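Local coordinates for type III effector XopAI (Xanthomonas citri, PDB 6K93), which is a bacterial type III effector with a mono-ADP-ribosyltransferase fold that probably binds arginine-containing peptides once delivered into the plant host cell, at residues K121-A126 / D167-Q172; T125-L130 / Q141-M146. All coordinates share one frame; numbering follows the deposited sequence.

Contact 1 (K121-A126 / D167-Q172); sequences KQFKTA and DLVALQ
Two helices of the helical part of this mono-ADP-ribosyltransferase fold, 117-128 and 165-174, meet here through a single aromatic side chain. F123 reaches from the first helix to the backbone of the second, and the CA atoms of F123 and A170 lie 8.1 Å apart. With CG anti to the backbone N (chi1 166°), the ring is carried straight out across the gap, and its far end does the touching. CZ of F123 comes to 3.5 Å from CA of A170. Beside it, CE2 of F123 lies 3.8 Å from CB of A170. The approach to the ring is oblique. A methyl side chain suits position 170 because it lets the phenyl ring come right up to the helix backbone. V169 adds a lighter touch one residue earlier, its CG1 standing 4.1 Å from CE2 of F123. No hydrogen bond crosses the interface, as befits a buried apolar contact, while the buried carboxylate of D167 is satisfied at its two oxygens by S115 and S205. Helix 194-209 packs against both partners, F199 meeting the F123 ring edge-to-face and I203 touching A170; helix 136-156 contributes W143, whose ring also meets that of F123.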
loop_
_atom_site.group_PDB
_atom_site.type_symbol
_atom_site.label_atom_id
_atom_site.label_comp_id
_atom_site.label_asym_id
_atom_site.label_seq_id
_atom_site.Cartn_x
_atom_site.Cartn_y
_atom_site.Cartn_z
ATOM N N LYS A 121 15.268 4.391 -5.790
ATOM C CA LYS A 121 15.463 5.122 -7.037
ATOM C C LYS A 121 14.526 4.592 -8.120
ATOM O O LYS A 121 14.017 5.361 -8.943
ATOM C CB LYS A 121 16.924 5.013 -7.481
ATOM C CG LYS A 121 17.318 6.004 -8.565
ATOM C CD LYS A 121 18.618 5.573 -9.235
ATOM C CE LYS A 121 19.793 5.585 -8.266
ATOM N NZ LYS A 121 21.091 5.514 -8.993
ATOM N N GLN A 122 14.280 3.277 -8.131
ATOM C CA GLN A 122 13.292 2.708 -9.040
ATOM C C GLN A 122 11.912 3.258 -8.749
ATOM O O GLN A 122 11.158 3.576 -9.670
ATOM C CB GLN A 122 13.298 1.187 -8.939
ATOM C CG GLN A 122 14.503 0.558 -9.623
ATOM C CD GLN A 122 14.838 -0.832 -9.127
ATOM O OE1 GLN A 122 14.186 -1.391 -8.253
ATOM N NE2 GLN A 122 15.885 -1.410 -9.714
ATOM N N PHE A 123 11.565 3.392 -7.468
ATOM C CA PHE A 123 10.266 3.962 -7.131
ATOM C C PHE A 123 10.176 5.423 -7.599
ATOM O O PHE A 123 9.151 5.860 -8.140
ATOM C CB PHE A 123 10.021 3.832 -5.618
ATOM C CG PHE A 123 8.887 4.670 -5.116
ATOM C CD1 PHE A 123 7.629 4.552 -5.678
ATOM C CD2 PHE A 123 9.073 5.582 -4.089
ATOM C CE1 PHE A 123 6.586 5.337 -5.254
ATOM C CE2 PHE A 123 8.027 6.368 -3.653
ATOM C CZ PHE A 123 6.782 6.255 -4.227
ATOM N N LYS A 124 11.257 6.181 -7.460
ATOM C CA LYS A 124 11.285 7.541 -8.000
ATOM C C LYS A 124 10.952 7.539 -9.491
ATOM O O LYS A 124 10.113 8.321 -9.952
ATOM C CB LYS A 124 12.654 8.193 -7.751
ATOM C CG LYS A 124 12.800 9.561 -8.391
ATOM C CD LYS A 124 14.136 10.187 -8.125
ATOM C CE LYS A 124 14.164 11.576 -8.721
ATOM N NZ LYS A 124 15.443 12.274 -8.447
ATOM N N THR A 125 11.602 6.659 -10.264
ATOM C CA THR A 125 11.277 6.586 -11.683
ATOM C C THR A 125 9.822 6.204 -11.896
ATOM O O THR A 125 9.129 6.806 -12.723
ATOM C CB THR A 125 12.173 5.588 -12.388
ATOM O OG1 THR A 125 13.499 6.076 -12.335
ATOM C CG2 THR A 125 11.749 5.410 -13.854
ATOM N N ALA A 126 9.332 5.213 -11.153
ATOM C CA ALA A 126 7.954 4.772 -11.334
ATOM C C ALA A 126 6.977 5.908 -11.103
ATOM O O ALA A 126 6.020 6.078 -11.866
ATOM C CB ALA A 126 7.643 3.604 -10.398
ATOM N N ASP A 167 10.514 6.018 1.287
ATOM C CA ASP A 167 9.474 5.143 1.818
ATOM C C ASP A 167 8.304 5.964 2.353
ATOM O O ASP A 167 7.142 5.603 2.146
ATOM C CB ASP A 167 10.037 4.256 2.923
ATOM C CG ASP A 167 10.935 3.151 2.411
ATOM O OD1 ASP A 167 11.043 2.892 1.176
ATOM O OD2 ASP A 167 11.571 2.505 3.282
ATOM N N LEU A 168 8.594 7.064 3.060
ATOM C CA LEU A 168 7.522 7.950 3.495
ATOM C C LEU A 168 6.802 8.586 2.311
ATOM O O LEU A 168 5.573 8.720 2.316
ATOM C CB LEU A 168 8.073 9.033 4.414
ATOM C CG LEU A 168 8.593 8.592 5.796
ATOM C CD1 LEU A 168 9.145 9.782 6.570
ATOM C CD2 LEU A 168 7.482 7.912 6.583
ATOM N N VAL A 169 7.548 8.944 1.260
ATOM C CA VAL A 169 6.914 9.459 0.047
ATOM C C VAL A 169 5.954 8.427 -0.541
ATOM O O VAL A 169 4.871 8.766 -1.019
ATOM C CB VAL A 169 7.981 9.893 -0.979
ATOM C CG1 VAL A 169 7.347 10.191 -2.332
ATOM C CG2 VAL A 169 8.746 11.102 -0.482
ATOM N N ALA A 170 6.318 7.150 -0.478
ATOM C CA ALA A 170 5.432 6.099 -0.963
ATOM C C ALA A 170 4.105 6.088 -0.217
ATOM O O ALA A 170 3.058 5.825 -0.821
ATOM C CB ALA A 170 6.132 4.727 -0.862
ATOM N N LEU A 171 4.125 6.333 1.099
ATOM C CA LEU A 171 2.877 6.398 1.852
ATOM C C LEU A 171 2.039 7.579 1.407
ATOM O O LEU A 171 0.832 7.446 1.221
ATOM C CB LEU A 171 3.149 6.452 3.358
ATOM C CG LEU A 171 3.829 5.243 3.998
ATOM C CD1 LEU A 171 4.006 5.504 5.506
ATOM C CD2 LEU A 171 3.039 3.982 3.743
ATOM N N GLN A 172 2.662 8.734 1.186
ATOM C CA GLN A 172 1.900 9.851 0.649
ATOM C C GLN A 172 1.348 9.516 -0.732
ATOM O O GLN A 172 0.177 9.785 -1.023
ATOM C CB GLN A 172 2.748 11.126 0.607
ATOM C CG GLN A 172 1.932 12.330 0.123
ATOM C CD GLN A 172 2.718 13.624 0.128
ATOM O OE1 GLN A 172 3.716 13.755 0.815
ATOM N NE2 GLN A 172 2.240 14.599 -0.638
#

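Contact 2 (T125-L130 / Q141-M146); sequences TALITL and QRWNGM
W143 and L127 cross obliquely where the last turn of helix 117-128 packs on helix 136-156, a helix-helix contact within the helical part of the ADP-ribosyltransferase fold. The leucine comes at the indole's edge, near the ring plane, with CD2 of L127 4.1 Å from CE3 of W143. I128 takes another line: its side chain runs at about a right angle to that of W143 and places CD1 3.9 Å from CB of W143, the methyl lying oblique to the ring. Because CG1 of I128 is set beside the backbone N (chi1 -69°), the long branch of the isoleucine can bend in toward the tryptophan although its CB starts off to one side. The branched residues thus fit around the base and one edge of a broad, rigid ring. One turn further on, the flexible chain of M146 bends at chi3 (-83°) and meets L127 tip to tip, CE of M146 being 4.0 Å from CD1 of L127. Within 125-130, the carbonyl O of T125 accepts twice, from N of T129 and, at 2.7 Å, from OG1 of T129, the hydroxyl oxygen sitting above the carbonyl plane, 39° out of it.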
loop_
_atom_site.group_PDB
_atom_site.type_symbol
_atom_site.label_atom_id
_atom_site.label_comp_id
_atom_site.label_asym_id
_atom_site.label_seq_id
_atom_site.Cartn_x
_atom_site.Cartn_y
_atom_site.Cartn_z
ATOM N N THR A 125 11.602 6.659 -10.264
ATOM C CA THR A 125 11.277 6.586 -11.683
ATOM C C THR A 125 9.822 6.204 -11.896
ATOM O O THR A 125 9.129 6.806 -12.723
ATOM C CB THR A 125 12.173 5.588 -12.388
ATOM O OG1 THR A 125 13.499 6.076 -12.335
ATOM C CG2 THR A 125 11.749 5.410 -13.854
ATOM N N ALA A 126 9.332 5.213 -11.153
ATOM C CA ALA A 126 7.954 4.772 -11.334
ATOM C C ALA A 126 6.977 5.908 -11.103
ATOM O O ALA A 126 6.020 6.078 -11.866
ATOM C CB ALA A 126 7.643 3.604 -10.398
ATOM N N LEU A 127 7.176 6.673 -10.033
ATOM C CA LEU A 127 6.244 7.750 -9.740
ATOM C C LEU A 127 6.321 8.842 -10.800
ATOM O O LEU A 127 5.291 9.291 -11.309
ATOM C CB LEU A 127 6.508 8.319 -8.351
ATOM C CG LEU A 127 5.402 9.259 -7.853
ATOM C CD1 LEU A 127 5.217 9.153 -6.344
ATOM C CD2 LEU A 127 5.721 10.708 -8.248
ATOM N N ILE A 128 7.533 9.267 -11.162
ATOM C CA ILE A 128 7.659 10.388 -12.082
ATOM C C ILE A 128 7.155 10.025 -13.477
ATOM O O ILE A 128 6.594 10.884 -14.175
ATOM C CB ILE A 128 9.115 10.895 -12.070
ATOM C CG1 ILE A 128 9.393 11.542 -10.717
ATOM C CG2 ILE A 128 9.357 11.860 -13.232
ATOM C CD1 ILE A 128 10.822 11.909 -10.465
ATOM N N THR A 129 7.302 8.764 -13.892
ATOM C CA THR A 129 6.909 8.343 -15.236
ATOM C C THR A 129 5.502 7.748 -15.301
ATOM O O THR A 129 5.096 7.265 -16.366
ATOM C CB THR A 129 7.902 7.304 -15.782
ATOM O OG1 THR A 129 7.812 6.094 -15.028
ATOM C CG2 THR A 129 9.315 7.828 -15.777
ATOM N N LEU A 130 4.759 7.745 -14.194
ATOM C CA LEU A 130 3.526 6.974 -14.125
ATOM C C LEU A 130 2.489 7.432 -15.141
ATOM O O LEU A 130 1.678 6.621 -15.611
ATOM C CB LEU A 130 2.949 7.077 -12.721
ATOM C CG LEU A 130 1.775 6.139 -12.407
ATOM C CD1 LEU A 130 2.248 4.703 -12.485
ATOM C CD2 LEU A 130 1.211 6.452 -11.058
ATOM N N GLN A 141 8.502 17.782 -10.226
ATOM C CA GLN A 141 8.286 18.824 -9.229
ATOM C C GLN A 141 7.481 18.283 -8.061
ATOM O O GLN A 141 7.794 18.565 -6.892
ATOM C CB GLN A 141 7.579 20.014 -9.865
ATOM C CG GLN A 141 8.473 20.801 -10.805
ATOM C CD GLN A 141 9.766 21.229 -10.141
ATOM O OE1 GLN A 141 9.747 21.892 -9.103
ATOM N NE2 GLN A 141 10.896 20.824 -10.711
ATOM N N ARG A 142 6.454 17.482 -8.358
ATOM C CA ARG A 142 5.655 16.867 -7.302
ATOM C C ARG A 142 6.524 15.972 -6.415
ATOM O O ARG A 142 6.464 16.040 -5.182
ATOM C CB ARG A 142 4.517 16.066 -7.918
ATOM C CG ARG A 142 3.660 15.385 -6.877
ATOM C CD ARG A 142 2.386 14.776 -7.440
ATOM N NE ARG A 142 1.254 15.102 -6.572
ATOM C CZ ARG A 142 0.104 14.436 -6.538
ATOM N NH1 ARG A 142 -0.838 14.812 -5.686
ATOM N NH2 ARG A 142 -0.072 13.345 -7.276
ATOM N N TRP A 143 7.359 15.134 -7.040
ATOM C CA TRP A 143 8.288 14.262 -6.321
ATOM C C TRP A 143 9.190 15.085 -5.404
ATOM O O TRP A 143 9.324 14.792 -4.210
ATOM C CB TRP A 143 9.134 13.432 -7.334
ATOM C CG TRP A 143 10.224 12.678 -6.643
ATOM C CD1 TRP A 143 11.513 13.103 -6.438
ATOM C CD2 TRP A 143 10.140 11.381 -6.054
ATOM N NE1 TRP A 143 12.217 12.171 -5.720
ATOM C CE2 TRP A 143 11.397 11.094 -5.489
ATOM C CE3 TRP A 143 9.130 10.433 -5.953
ATOM C CZ2 TRP A 143 11.649 9.902 -4.814
ATOM C CZ3 TRP A 143 9.397 9.239 -5.302
ATOM C CH2 TRP A 143 10.634 8.990 -4.749
ATOM N N ASN A 144 9.819 16.129 -5.945
ATOM C CA ASN A 144 10.693 16.968 -5.132
ATOM C C ASN A 144 9.941 17.544 -3.941
ATOM O O ASN A 144 10.476 17.601 -2.832
ATOM C CB ASN A 144 11.277 18.092 -5.978
ATOM C CG ASN A 144 12.245 17.591 -7.030
ATOM O OD1 ASN A 144 12.716 16.462 -6.970
ATOM N ND2 ASN A 144 12.537 18.438 -8.007
ATOM N N GLY A 145 8.700 17.979 -4.151
ATOM C CA GLY A 145 7.919 18.527 -3.049
ATOM C C GLY A 145 7.605 17.498 -1.983
ATOM O O GLY A 145 7.640 17.805 -0.781
ATOM N N MET A 146 7.270 16.275 -2.403
ATOM C CA MET A 146 7.030 15.210 -1.430
ATOM C C MET A 146 8.315 14.868 -0.669
ATOM O O MET A 146 8.285 14.661 0.557
ATOM C CB MET A 146 6.450 13.992 -2.133
ATOM C CG MET A 146 5.055 14.231 -2.572
ATOM S SD MET A 146 4.299 12.672 -3.088
ATOM C CE MET A 146 4.931 12.746 -4.568
#

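How the contacts relate
From the N terminus, helix 117-128 comes first and supplies one side of both contacts, whose segments share T125 and A126. Contact 2 closes the shorter loop, with ten residues between 125-130 and 141-146 as the chain turns into helix 136-156. Contact 1 closes a longer one, 40 residues from 121-126 to 167-172, and contact 2 nests inside it, the two starting from the same helix. Their centres are 8 Å apart, and W143 joins them: its CZ3 lies 3.7 Å from CG1 of V169. On its other partner helix, CZ2 of W143 lies 3.5 Å from CB of K124. The three helices 117-128, 136-156 and 165-174 are thereby tied to one another.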